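Local coordinates for protein lysine cyclodeaminase (PDB 5YU3) that catalyses the NAD-dependent cyclodeamination of L-lysine to L-pipecolic acid, with release of ammonia, and also recognises L-ornithine and L-2,4-diaminobutyric acid, at residues E2-L6 against L324-I330; H67-G71 against D102-G106; S126-R131 against A156-L161; P195-A200 against L219-R225; L245-A251 against Q269-R274. One frame throughout, in Å; residues are numbered along the deposited sequence.

Interaction 1. Residues E2-L6 against L324-I330; sequences ETWVL and LGIRVGI
Trp4 and Arg327 face each other in an antiparallel pairing of strand 3-6 with strand 326-328, which joins the two ends of the chain in one mixed sheet. Thr3 with Val328 and Val5 with Ile326 are hydrogen-bonded pairs; between them Trp4 and Arg327 form a non-hydrogen-bonded pair. The Trp4 side chain leaves the strand with CG anti to the backbone N (chi1 -175°), which places the indole where NE1 can donate to Leu324 O over 2.8 Å, nearly in the ring plane. Arg327 bends at chi2 (-83°) and folds back over Trp4. Its guanidinium lies almost parallel to the indole, the planes 8° apart, but is displaced: Trp4 CB sits under the guanidinium centre, 3.7 Å from CZ of Arg327, while NH2 overhangs only the rim of the ring. On the other face, shared with Thr3, the valines meet: Val5 CG2 touches Val328 CG2 at 4.0 Å, and there Val328 of the second subunit packs on Val5. Helix 305-321 also lies against Trp4, through Leu316, Ala319 and Ala320. Just before the strand, Arg327 NH1 donates to Glu2 O, 3.2 Å away and from above the carbonyl plane.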
# COMPACT_ATOMS: atom_id res chain seq x y z
N GLU A 2 -0.83 -9.61 -18.57
CA GLU A 2 0.42 -9.03 -18.13
C GLU A 2 0.17 -7.61 -17.64
O GLU A 2 -0.81 -6.97 -18.04
CB GLU A 2 1.47 -9.02 -19.25
CG GLU A 2 1.89 -10.41 -19.72
CD GLU A 2 2.81 -10.34 -20.92
OE1 GLU A 2 2.41 -9.73 -21.92
OE2 GLU A 2 3.93 -10.89 -20.85
N THR A 3 1.05 -7.14 -16.77
CA THR A 3 0.94 -5.80 -16.24
C THR A 3 1.42 -4.80 -17.28
O THR A 3 2.48 -4.98 -17.89
CB THR A 3 1.75 -5.66 -14.96
OG1 THR A 3 1.23 -6.54 -13.96
CG2 THR A 3 1.69 -4.24 -14.42
N TRP A 4 0.65 -3.73 -17.48
CA TRP A 4 1.06 -2.63 -18.35
C TRP A 4 1.96 -1.71 -17.54
O TRP A 4 1.49 -1.08 -16.59
CB TRP A 4 -0.18 -1.91 -18.86
CG TRP A 4 0.04 -0.81 -19.85
CD1 TRP A 4 1.14 -0.60 -20.64
CD2 TRP A 4 -0.90 0.22 -20.18
NE1 TRP A 4 0.94 0.51 -21.43
CE2 TRP A 4 -0.29 1.03 -21.16
CE3 TRP A 4 -2.18 0.55 -19.72
CZ2 TRP A 4 -0.94 2.14 -21.70
CZ3 TRP A 4 -2.82 1.66 -20.26
CH2 TRP A 4 -2.19 2.44 -21.24
N VAL A 5 3.24 -1.65 -17.88
CA VAL A 5 4.20 -0.80 -17.18
C VAL A 5 4.51 0.39 -18.06
O VAL A 5 4.95 0.22 -19.20
CB VAL A 5 5.48 -1.56 -16.81
CG1 VAL A 5 6.47 -0.61 -16.15
CG2 VAL A 5 5.18 -2.72 -15.87
N LEU A 6 4.29 1.59 -17.53
CA LEU A 6 4.76 2.81 -18.18
C LEU A 6 6.12 3.16 -17.60
O LEU A 6 6.21 3.60 -16.45
CB LEU A 6 3.76 3.94 -17.98
CG LEU A 6 2.37 3.78 -18.58
CD1 LEU A 6 1.60 5.09 -18.44
CD2 LEU A 6 2.46 3.36 -20.05
N LEU A 324 1.96 3.25 -25.91
CA LEU A 324 3.19 3.38 -25.14
C LEU A 324 3.24 2.36 -24.00
O LEU A 324 2.22 1.80 -23.59
CB LEU A 324 3.31 4.80 -24.58
CG LEU A 324 3.57 5.88 -25.64
CD1 LEU A 324 3.40 7.28 -25.04
CD2 LEU A 324 4.96 5.72 -26.23
N GLY A 325 4.44 2.13 -23.48
CA GLY A 325 4.64 1.25 -22.35
C GLY A 325 4.97 -0.17 -22.77
O GLY A 325 4.96 -0.53 -23.95
N ILE A 326 5.25 -1.01 -21.77
CA ILE A 326 5.58 -2.41 -22.00
C ILE A 326 4.65 -3.30 -21.19
O ILE A 326 4.00 -2.87 -20.25
CB ILE A 326 7.05 -2.73 -21.66
CG1 ILE A 326 7.35 -2.42 -20.19
CG2 ILE A 326 7.98 -1.96 -22.60
CD1 ILE A 326 8.74 -2.86 -19.75
N ARG A 327 4.57 -4.56 -21.61
CA ARG A 327 3.81 -5.58 -20.89
C ARG A 327 4.81 -6.49 -20.20
O ARG A 327 5.71 -7.03 -20.84
CB ARG A 327 2.92 -6.39 -21.83
CG ARG A 327 1.81 -5.59 -22.46
CD ARG A 327 0.64 -5.50 -21.52
NE ARG A 327 -0.33 -4.50 -21.96
CZ ARG A 327 -1.50 -4.30 -21.37
NH1 ARG A 327 -1.85 -5.04 -20.32
NH2 ARG A 327 -2.33 -3.37 -21.84
N VAL A 328 4.68 -6.64 -18.88
CA VAL A 328 5.55 -7.52 -18.11
C VAL A 328 4.67 -8.50 -17.35
O VAL A 328 3.76 -8.10 -16.63
CB VAL A 328 6.45 -6.74 -17.13
CG1 VAL A 328 7.44 -7.68 -16.48
CG2 VAL A 328 7.18 -5.60 -17.84
N GLY A 329 4.95 -9.79 -17.52
CA GLY A 329 4.29 -10.79 -16.70
C GLY A 329 4.96 -10.82 -15.35
O GLY A 329 6.05 -11.39 -15.22
N ILE A 330 4.35 -10.20 -14.35
CA ILE A 330 4.91 -10.14 -13.00
C ILE A 330 4.23 -11.16 -12.08
O ILE A 330 4.90 -11.99 -11.47
CB ILE A 330 4.79 -8.72 -12.41
CG1 ILE A 330 5.44 -7.69 -13.35
CG2 ILE A 330 5.44 -8.66 -11.02
CD1 ILE A 330 5.23 -6.24 -12.91
O HOH W 1 6.86 -10.54 -19.50
O HOH W 2 1.65 -9.32 -13.93

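Interaction 2. Residues H67-G71 against D102-G106; sequences HREPG and DDTTG
A single carboxylate, that of Asp103, holds both a charged side chain and a backbone amide of the facing hairpin, and nearly the whole of this small contact depends on it. Arg68 grips it side-on with two nitrogens, one to each oxygen: NE donates to Asp103 OD1 at 2.7 Å, and NH2 of Arg68 to Asp103 OD2 at 2.9 Å. The grip is not flat, for the guanidinium and carboxylate planes are 38° apart. OD1 lies in the guanidinium plane, whereas OD2 is tilted from it, and NH2 reaches OD2 on its syn lone pair. The same OD2 accepts a second bond, the third to the carboxylate, from Gly71 N at 2.8 Å, which arrives from above the carboxylate plane. Three donors on two oxygens thus fix the rotation of the carboxylate and would be expected to favour its charged form. Arg68 gets there by an extended chain from CG to NE, with CG anti to the backbone N (chi1 175°), and one face of its guanidinium rests on Pro70 CA.

Asp102, the residue before, turns its carboxylate back onto its own loop: OD2 takes Thr105 N at 2.8 Å and also the Thr105 hydroxyl. Asp103 O accepts from Arg54 of the second subunit, and Thr104 packs on Phe89 of that subunit, so this end of the sheet meets the dimer partner. The arrangement joins two turns of an antiparallel meander, one between strands 60-69 and 73-81, the other, with an Asx motif at Asp102, between strands 94-102 and 108-113.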
# COMPACT_ATOMS: atom_id res chain seq x y z
N HIS A 67 -7.43 4.12 -3.44
CA HIS A 67 -8.76 4.59 -3.83
C HIS A 67 -9.43 3.53 -4.70
O HIS A 67 -8.87 3.09 -5.70
CB HIS A 67 -8.71 5.91 -4.60
CG HIS A 67 -10.08 6.41 -4.97
ND1 HIS A 67 -10.84 7.17 -4.11
CD2 HIS A 67 -10.84 6.21 -6.08
CE1 HIS A 67 -12.00 7.43 -4.68
NE2 HIS A 67 -12.03 6.86 -5.87
N ARG A 68 -10.66 3.17 -4.34
CA ARG A 68 -11.38 2.11 -5.02
C ARG A 68 -12.54 2.69 -5.83
O ARG A 68 -13.31 3.52 -5.32
CB ARG A 68 -11.90 1.07 -4.03
CG ARG A 68 -12.78 -0.01 -4.69
CD ARG A 68 -12.97 -1.24 -3.79
NE ARG A 68 -13.84 -2.22 -4.44
CZ ARG A 68 -15.12 -2.41 -4.14
NH1 ARG A 68 -15.70 -1.70 -3.18
NH2 ARG A 68 -15.83 -3.32 -4.81
N GLU A 69 -12.64 2.27 -7.09
CA GLU A 69 -13.82 2.51 -7.91
C GLU A 69 -14.57 1.19 -8.02
O GLU A 69 -14.17 0.31 -8.81
CB GLU A 69 -13.42 3.04 -9.28
CG GLU A 69 -13.02 4.53 -9.23
CD GLU A 69 -14.19 5.42 -8.83
OE1 GLU A 69 -15.28 5.23 -9.41
OE2 GLU A 69 -14.03 6.29 -7.93
N PRO A 70 -15.64 0.98 -7.24
CA PRO A 70 -16.22 -0.36 -7.09
C PRO A 70 -16.64 -0.98 -8.41
O PRO A 70 -17.29 -0.34 -9.24
CB PRO A 70 -17.42 -0.11 -6.17
CG PRO A 70 -16.98 1.23 -5.40
CD PRO A 70 -16.26 1.92 -6.24
N GLY A 71 -16.25 -2.24 -8.60
CA GLY A 71 -16.52 -2.96 -9.83
C GLY A 71 -15.55 -2.68 -10.96
O GLY A 71 -15.60 -3.38 -11.97
N ASP A 102 -7.16 -4.64 -10.90
CA ASP A 102 -8.52 -4.97 -11.30
C ASP A 102 -9.36 -5.26 -10.06
O ASP A 102 -8.95 -6.06 -9.21
CB ASP A 102 -8.54 -6.18 -12.24
CG ASP A 102 -9.93 -6.49 -12.75
OD1 ASP A 102 -10.46 -5.69 -13.54
OD2 ASP A 102 -10.50 -7.52 -12.35
N ASP A 103 -10.52 -4.61 -9.96
CA ASP A 103 -11.36 -4.81 -8.77
C ASP A 103 -12.00 -6.19 -8.73
O ASP A 103 -12.29 -6.71 -7.65
CB ASP A 103 -12.45 -3.75 -8.70
CG ASP A 103 -13.12 -3.71 -7.34
OD1 ASP A 103 -12.41 -3.51 -6.34
OD2 ASP A 103 -14.36 -3.89 -7.26
N THR A 104 -12.24 -6.79 -9.90
CA THR A 104 -12.91 -8.09 -9.93
C THR A 104 -11.95 -9.22 -9.54
O THR A 104 -12.30 -10.06 -8.70
CB THR A 104 -13.51 -8.32 -11.33
OG1 THR A 104 -14.45 -7.27 -11.61
CG2 THR A 104 -14.25 -9.65 -11.38
N THR A 105 -10.75 -9.25 -10.12
CA THR A 105 -9.81 -10.35 -9.91
C THR A 105 -8.68 -10.02 -8.94
O THR A 105 -8.02 -10.95 -8.45
CB THR A 105 -9.15 -10.77 -11.23
OG1 THR A 105 -8.31 -9.70 -11.69
CG2 THR A 105 -10.20 -11.09 -12.29
N GLY A 106 -8.43 -8.75 -8.67
CA GLY A 106 -7.28 -8.35 -7.88
C GLY A 106 -5.98 -8.17 -8.65
O GLY A 106 -4.99 -7.72 -8.05

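Interaction 3. Residues S126-R131 against A156-L161; sequences SAVASR and ALSLVL
Ala127 and Val160, each with about 62 Å² buried, meet where helix 115-133 packs on helix 148-160. The short helical segments run 8.9 Å apart at their closest, at an angle of 36°. Ala127 CB fits between two partners, Val160 CG2 at 3.9 Å and Ala156 CB at 4.0 Å; the small methyls let the helices approach closely. Val160 presents both of its methyls to Ala127, because CG2 stands between the backbone N and the carbonyl carbon.

Leu157, third by buried area, sends its CD2 methyl across to Ser130, 3.4 Å from OG, and to the backbone of Ala127. That hydroxyl is turned back on its own helix: with OG anti to the carbonyl carbon (chi1 -61°) it donates to Ser126 O at 2.8 Å, on the opposite face of the carbonyl from the Ser130 amide. It also pairs with Asn231. An alanine in place of this serine is likely to cost Asn231 and Ser126 O a partner and open a gap beside the Leu157 methyl.

Helix 20-39 reaches Ala127 through Ile28, while strands 204-207 and 229-232 lie against Ser130 and Leu157 in the parallel sheet of a probable Rossmann-type NAD-binding domain, to which helix 148-160 belongs.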
# COMPACT_ATOMS: atom_id res chain seq x y z
N SER A 126 -4.57 22.99 -6.44
CA SER A 126 -4.48 24.40 -6.08
C SER A 126 -5.17 25.28 -7.13
O SER A 126 -5.81 26.28 -6.78
CB SER A 126 -3.02 24.82 -5.92
OG SER A 126 -2.45 24.27 -4.74
N ALA A 127 -5.05 24.92 -8.41
CA ALA A 127 -5.70 25.70 -9.46
C ALA A 127 -7.22 25.61 -9.35
O ALA A 127 -7.92 26.61 -9.54
CB ALA A 127 -5.25 25.22 -10.84
N VAL A 128 -7.75 24.41 -9.06
CA VAL A 128 -9.20 24.28 -8.85
C VAL A 128 -9.66 25.15 -7.69
O VAL A 128 -10.67 25.87 -7.79
CB VAL A 128 -9.57 22.80 -8.61
CG1 VAL A 128 -11.04 22.67 -8.23
CG2 VAL A 128 -9.27 21.98 -9.85
N ALA A 129 -8.94 25.09 -6.57
CA ALA A 129 -9.34 25.87 -5.40
C ALA A 129 -9.20 27.37 -5.65
O ALA A 129 -10.03 28.16 -5.18
CB ALA A 129 -8.51 25.49 -4.18
N SER A 130 -8.13 27.77 -6.34
CA SER A 130 -7.87 29.19 -6.53
C SER A 130 -8.82 29.81 -7.55
O SER A 130 -9.14 31.00 -7.45
CB SER A 130 -6.42 29.41 -6.95
OG SER A 130 -5.51 28.94 -5.97
N ARG A 131 -9.27 29.03 -8.53
CA ARG A 131 -10.31 29.53 -9.41
C ARG A 131 -11.56 29.91 -8.62
O ARG A 131 -12.22 30.91 -8.92
CB ARG A 131 -10.64 28.48 -10.48
CG ARG A 131 -11.13 29.05 -11.78
CD ARG A 131 -10.89 28.04 -12.89
NE ARG A 131 -11.25 26.70 -12.42
CZ ARG A 131 -11.25 25.61 -13.18
NH1 ARG A 131 -10.90 25.70 -14.46
NH2 ARG A 131 -11.60 24.44 -12.65
N ALA A 156 0.43 25.65 -12.78
CA ALA A 156 -1.02 25.49 -12.78
C ALA A 156 -1.74 26.82 -12.55
O ALA A 156 -2.72 27.14 -13.23
CB ALA A 156 -1.45 24.48 -11.71
N LEU A 157 -1.29 27.60 -11.56
CA LEU A 157 -1.98 28.85 -11.28
C LEU A 157 -1.88 29.83 -12.44
O LEU A 157 -2.83 30.57 -12.71
CB LEU A 157 -1.44 29.48 -9.99
CG LEU A 157 -1.78 28.63 -8.76
CD1 LEU A 157 -1.01 29.11 -7.53
CD2 LEU A 157 -3.28 28.63 -8.50
N SER A 158 -0.75 29.82 -13.16
CA SER A 158 -0.60 30.69 -14.32
C SER A 158 -1.56 30.33 -15.44
O SER A 158 -1.81 31.17 -16.31
CB SER A 158 0.85 30.67 -14.83
OG SER A 158 1.11 29.51 -15.62
N LEU A 159 -2.12 29.11 -15.45
CA LEU A 159 -3.09 28.76 -16.48
C LEU A 159 -4.51 29.18 -16.13
O LEU A 159 -5.36 29.21 -17.02
CB LEU A 159 -3.09 27.24 -16.75
CG LEU A 159 -1.74 26.63 -17.13
CD1 LEU A 159 -1.89 25.13 -17.26
CD2 LEU A 159 -1.19 27.23 -18.42
N VAL A 160 -4.79 29.47 -14.86
CA VAL A 160 -6.15 29.80 -14.45
C VAL A 160 -6.29 31.23 -13.95
O VAL A 160 -7.43 31.70 -13.78
CB VAL A 160 -6.68 28.81 -13.40
CG1 VAL A 160 -6.69 27.38 -13.98
CG2 VAL A 160 -5.83 28.86 -12.15
N LEU A 161 -5.18 31.93 -13.70
CA LEU A 161 -5.20 33.32 -13.26
C LEU A 161 -4.24 34.15 -14.11
O LEU A 161 -3.22 33.65 -14.58
CB LEU A 161 -4.79 33.45 -11.78
CG LEU A 161 -5.69 32.76 -10.76
CD1 LEU A 161 -4.99 32.73 -9.40
CD2 LEU A 161 -7.07 33.44 -10.70

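Interaction 4. Residues P195-A200 against L219-R225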
# COMPACT_ATOMS: atom_id res chain seq x y z
N PRO A 195 9.43 36.76 3.23
CA PRO A 195 8.03 36.38 3.49
C PRO A 195 7.13 37.53 3.89
O PRO A 195 5.96 37.54 3.49
CB PRO A 195 8.16 35.33 4.60
CG PRO A 195 9.68 34.83 4.46
CD PRO A 195 10.37 35.82 3.94
N ALA A 196 7.62 38.50 4.66
CA ALA A 196 6.77 39.62 5.04
C ALA A 196 6.34 40.42 3.81
O ALA A 196 5.20 40.89 3.73
CB ALA A 196 7.47 40.51 6.06
N ARG A 197 7.24 40.58 2.83
CA ARG A 197 6.87 41.28 1.61
C ARG A 197 5.87 40.47 0.80
O ARG A 197 4.93 41.03 0.23
CB ARG A 197 8.11 41.59 0.77
CG ARG A 197 7.76 42.18 -0.59
CD ARG A 197 8.91 42.90 -1.30
NE ARG A 197 8.40 43.49 -2.53
CZ ARG A 197 8.86 43.27 -3.75
NH1 ARG A 197 9.90 42.47 -3.94
NH2 ARG A 197 8.28 43.86 -4.79
N ILE A 198 6.05 39.15 0.75
CA ILE A 198 5.11 38.29 0.04
C ILE A 198 3.72 38.40 0.67
O ILE A 198 2.72 38.53 -0.04
CB ILE A 198 5.63 36.84 0.04
CG1 ILE A 198 6.91 36.75 -0.80
CG2 ILE A 198 4.56 35.88 -0.48
CD1 ILE A 198 7.64 35.40 -0.67
N ALA A 199 3.66 38.36 2.01
CA ALA A 199 2.38 38.51 2.70
C ALA A 199 1.70 39.83 2.35
O ALA A 199 0.49 39.87 2.11
CB ALA A 199 2.59 38.38 4.21
N ALA A 200 2.48 40.92 2.28
CA ALA A 200 1.88 42.23 2.04
C ALA A 200 1.41 42.40 0.60
O ALA A 200 0.43 43.11 0.36
CB ALA A 200 2.88 43.34 2.40
N LEU A 219 5.03 31.59 6.81
CA LEU A 219 4.52 32.89 6.45
C LEU A 219 4.19 33.61 7.75
O LEU A 219 3.54 33.02 8.62
CB LEU A 219 3.26 32.76 5.58
CG LEU A 219 2.62 34.00 4.96
CD1 LEU A 219 3.45 34.49 3.76
CD2 LEU A 219 1.19 33.69 4.53
N PRO A 220 4.65 34.84 7.94
CA PRO A 220 4.45 35.51 9.23
C PRO A 220 3.04 36.05 9.40
O PRO A 220 2.35 36.39 8.44
CB PRO A 220 5.47 36.65 9.20
CG PRO A 220 5.67 36.87 7.62
CD PRO A 220 5.49 35.71 7.04
N ASP A 221 2.61 36.11 10.67
CA ASP A 221 1.31 36.67 11.04
C ASP A 221 1.42 38.18 10.98
O ASP A 221 1.74 38.85 11.97
CB ASP A 221 0.90 36.20 12.43
CG ASP A 221 -0.50 36.68 12.83
OD1 ASP A 221 -1.20 37.29 11.99
OD2 ASP A 221 -0.88 36.43 13.99
N THR A 222 1.16 38.74 9.80
CA THR A 222 1.25 40.18 9.61
C THR A 222 0.21 40.59 8.58
O THR A 222 -0.69 39.82 8.23
CB THR A 222 2.68 40.58 9.23
OG1 THR A 222 2.69 41.92 8.74
CG2 THR A 222 3.24 39.64 8.16
N GLY A 223 0.32 41.83 8.10
CA GLY A 223 -0.64 42.36 7.16
C GLY A 223 -0.69 41.58 5.86
O GLY A 223 0.36 41.26 5.28
N VAL A 224 -1.89 41.24 5.41
CA VAL A 224 -2.11 40.61 4.11
C VAL A 224 -3.21 41.38 3.40
O VAL A 224 -3.97 42.14 4.00
CB VAL A 224 -2.49 39.12 4.24
CG1 VAL A 224 -1.36 38.33 4.91
CG2 VAL A 224 -3.78 38.98 5.03
N ARG A 225 -3.29 41.19 2.09
CA ARG A 225 -4.36 41.82 1.34
C ARG A 225 -5.70 41.22 1.72
O ARG A 225 -5.80 40.04 2.06
CB ARG A 225 -4.11 41.68 -0.16
CG ARG A 225 -2.71 42.07 -0.53
CD ARG A 225 -2.70 43.44 -1.13
NE ARG A 225 -2.92 43.35 -2.56
CZ ARG A 225 -1.99 43.57 -3.47
NH1 ARG A 225 -0.75 43.91 -3.09
NH2 ARG A 225 -2.28 43.47 -4.75
O HOH W 3 3.07 41.56 5.76
O HOH W 4 -1.61 39.28 0.76
O HOH W 5 0.11 46.00 -1.04
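Helix 195-200 and the irregular segment 219-225 run side by side without a direct hydrogen bond between them, their backbones approaching at both ends, Pro195 opposite Leu219 and Ala200 opposite Val224. At the first end two proline rings meet: Pro195 CB lies 3.6 Å from Pro220 CD, and Pro220 CG rests beside the backbone of Ala196. Replacing Pro220 with a glycine would probably leave the Pro195 ring without its apolar neighbour and give the loop more freedom to turn away from the helix start.

One turn further along the helix, the Ala199 methyl is met by Leu219 CD1 and by Val224 CG1, both at 4.0 Å, with Thr222 CG2 slightly farther off. Leu219 reaches it because CG is anti to the backbone N (chi1 -173°), which directs the branch towards the helix. Water takes the place of direct polar contacts. One molecule donates to Ala196 O and Gly223 O and accepts from Thr222 OG1; another links Ala199 O, at 2.6 Å, to Arg225 N. Val224 CA adds a CA-H...O contact to Ala199 O, 3.4 Å long. The bent Arg225 chain lays CG 3.4 Å from Ala200 O, while its guanidinium pairs with Asp203.

On its inner side the helix packs through Ile198 and Pro195 on strands 140-144 and 165-169, and Leu219 reaches Ile205 of strand 204-207, so helix and loop both pack against inner strands of the parallel sheet.

Interaction 5. Residues L245-A251 against Q269-R274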
# COMPACT_ATOMS: atom_id res chain seq x y z
N LEU A 245 -1.49 30.61 13.27
CA LEU A 245 -2.83 30.36 13.79
C LEU A 245 -3.73 31.58 13.63
O LEU A 245 -4.90 31.46 13.23
CB LEU A 245 -2.75 29.96 15.26
CG LEU A 245 -4.11 29.75 15.95
CD1 LEU A 245 -4.89 28.61 15.27
CD2 LEU A 245 -3.93 29.49 17.45
N GLY A 246 -3.19 32.77 13.91
CA GLY A 246 -4.01 33.98 13.84
C GLY A 246 -4.60 34.20 12.46
O GLY A 246 -5.77 34.54 12.31
N LEU A 247 -3.78 33.97 11.42
CA LEU A 247 -4.27 34.04 10.05
C LEU A 247 -5.34 32.99 9.79
O LEU A 247 -6.40 33.28 9.22
CB LEU A 247 -3.08 33.86 9.09
CG LEU A 247 -3.16 34.28 7.64
CD1 LEU A 247 -1.76 34.53 7.10
CD2 LEU A 247 -3.87 33.21 6.82
N LEU A 248 -5.08 31.74 10.18
CA LEU A 248 -6.04 30.66 9.96
C LEU A 248 -7.38 30.96 10.60
O LEU A 248 -8.44 30.70 10.01
CB LEU A 248 -5.46 29.37 10.54
CG LEU A 248 -5.43 28.03 9.81
CD1 LEU A 248 -5.10 28.15 8.33
CD2 LEU A 248 -4.39 27.17 10.53
N GLU A 249 -7.37 31.51 11.82
CA GLU A 249 -8.60 31.80 12.53
C GLU A 249 -9.41 32.90 11.86
O GLU A 249 -10.63 32.95 12.04
CB GLU A 249 -8.29 32.17 13.98
CG GLU A 249 -7.78 30.98 14.79
CD GLU A 249 -7.39 31.36 16.22
OE1 GLU A 249 -6.96 32.51 16.45
OE2 GLU A 249 -7.50 30.49 17.11
N ARG A 250 -8.77 33.77 11.08
CA ARG A 250 -9.50 34.79 10.34
C ARG A 250 -9.93 34.34 8.95
O ARG A 250 -10.63 35.09 8.26
CB ARG A 250 -8.65 36.06 10.20
CG ARG A 250 -8.43 36.81 11.50
CD ARG A 250 -7.76 38.15 11.24
NE ARG A 250 -6.36 38.01 10.84
CZ ARG A 250 -5.35 37.83 11.70
NH1 ARG A 250 -5.59 37.77 13.00
NH2 ARG A 250 -4.10 37.72 11.26
N ALA A 251 -9.52 33.15 8.51
CA ALA A 251 -9.72 32.73 7.13
C ALA A 251 -10.96 31.87 6.97
O ALA A 251 -11.41 31.21 7.92
CB ALA A 251 -8.51 31.93 6.62
N GLN A 269 -4.52 22.80 13.45
CA GLN A 269 -4.55 23.93 14.36
C GLN A 269 -5.96 24.38 14.71
O GLN A 269 -6.11 25.23 15.60
CB GLN A 269 -3.80 25.13 13.77
CG GLN A 269 -2.40 24.83 13.27
CD GLN A 269 -1.59 26.09 13.03
OE1 GLN A 269 -1.28 26.83 13.97
NE2 GLN A 269 -1.24 26.35 11.77
N LEU A 270 -6.98 23.86 14.04
CA LEU A 270 -8.32 24.40 14.13
C LEU A 270 -9.26 23.44 14.83
O LEU A 270 -9.11 22.22 14.74
CB LEU A 270 -8.88 24.70 12.73
CG LEU A 270 -8.20 25.81 11.94
CD1 LEU A 270 -8.88 25.96 10.60
CD2 LEU A 270 -8.24 27.12 12.74
N SER A 271 -10.24 24.00 15.53
CA SER A 271 -11.34 23.20 16.02
C SER A 271 -12.15 22.69 14.84
O SER A 271 -12.36 23.42 13.86
CB SER A 271 -12.23 24.01 16.96
OG SER A 271 -13.33 23.22 17.37
N ALA A 272 -12.58 21.44 14.92
CA ALA A 272 -13.25 20.82 13.78
C ALA A 272 -14.55 21.52 13.41
O ALA A 272 -14.96 21.45 12.25
CB ALA A 272 -13.52 19.34 14.07
N ASP A 273 -15.19 22.22 14.35
CA ASP A 273 -16.42 22.93 14.00
C ASP A 273 -16.17 24.26 13.30
O ASP A 273 -17.14 24.97 12.99
CB ASP A 273 -17.30 23.15 15.25
CG ASP A 273 -16.63 24.04 16.29
OD1 ASP A 273 -15.39 24.13 16.30
OD2 ASP A 273 -17.35 24.64 17.12
N ARG A 274 -14.92 24.61 13.02
CA ARG A 274 -14.59 25.86 12.34
C ARG A 274 -14.29 25.67 10.86
O ARG A 274 -14.02 26.66 10.16
CB ARG A 274 -13.39 26.55 13.01
CG ARG A 274 -13.81 27.61 14.04
CD ARG A 274 -14.14 28.96 13.45
NE ARG A 274 -13.10 29.51 12.60
CZ ARG A 274 -13.25 29.78 11.30
NH1 ARG A 274 -14.39 29.52 10.66
NH2 ARG A 274 -12.25 30.29 10.61
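Two bends in the Arg274 chain, at chi2 (-82°) and chi3 (-53°), swing its guanidinium round to the C-terminal end of helix 245-250, while Leu245, with CG anti to the backbone N (chi1 177°), extends its CD1 methyl to the Gln269 backbone. These two contacts lie at opposite ends of the interface, and leucines fill the space between. Leu245 CD1 comes to 3.6 Å from Gln269 O, and its CB lies alongside the amide oxygen of Gln269 as the two side chains slide past each other in opposite directions. Leu248 crosses Gln269 at about a right angle, its CD2 methyl lying 3.5 Å from NE2 and also against CB and CG, the aliphatic part of the glutamine chain. NE2 has its polar partner elsewhere, donating to Leu243 O.

Leu270 is the central apolar partner. Its CD1 lies 4.1 Å from Leu248 CG, and CD2 reaches the CB of the same leucine and, more distantly, Leu245 CD1. Glu249, one turn after Leu245, adds its CG at the margin of Leu270 CD2.

Arg274 NH2 donates to Ala251 O over 3.0 Å, with the acceptor in the guanidinium plane and the donor nearly along the C=O axis. Ala251 follows directly on the helix and leads into strand 252-255. A positive group set among carbonyls where a helix ends would be expected to suit the partial negative charge there, so a single charged hydrogen bond at the helix end complements largely aliphatic packing.

Starting at the N terminus, interaction 1 pairs the first strand with one near the C terminus, closing a loop of 317 residues in which the other four contacts are all nested. Those four follow one another in series, and none crosses another. Interaction 2 ties two turns of the same mixed sheet and, like interaction 1, touches the second subunit. The chain then enters the parallel-sheet domain, where interaction 3 joins two helices in a buried contact, interaction 4 holds a helix to a loop, and interaction 5 holds a helix to a later loop. The last two meet directly through a salt bridge, Asp221 OD1 to Arg250 NH2 at 3.0 Å, and lie across the chain's centre from interaction 1.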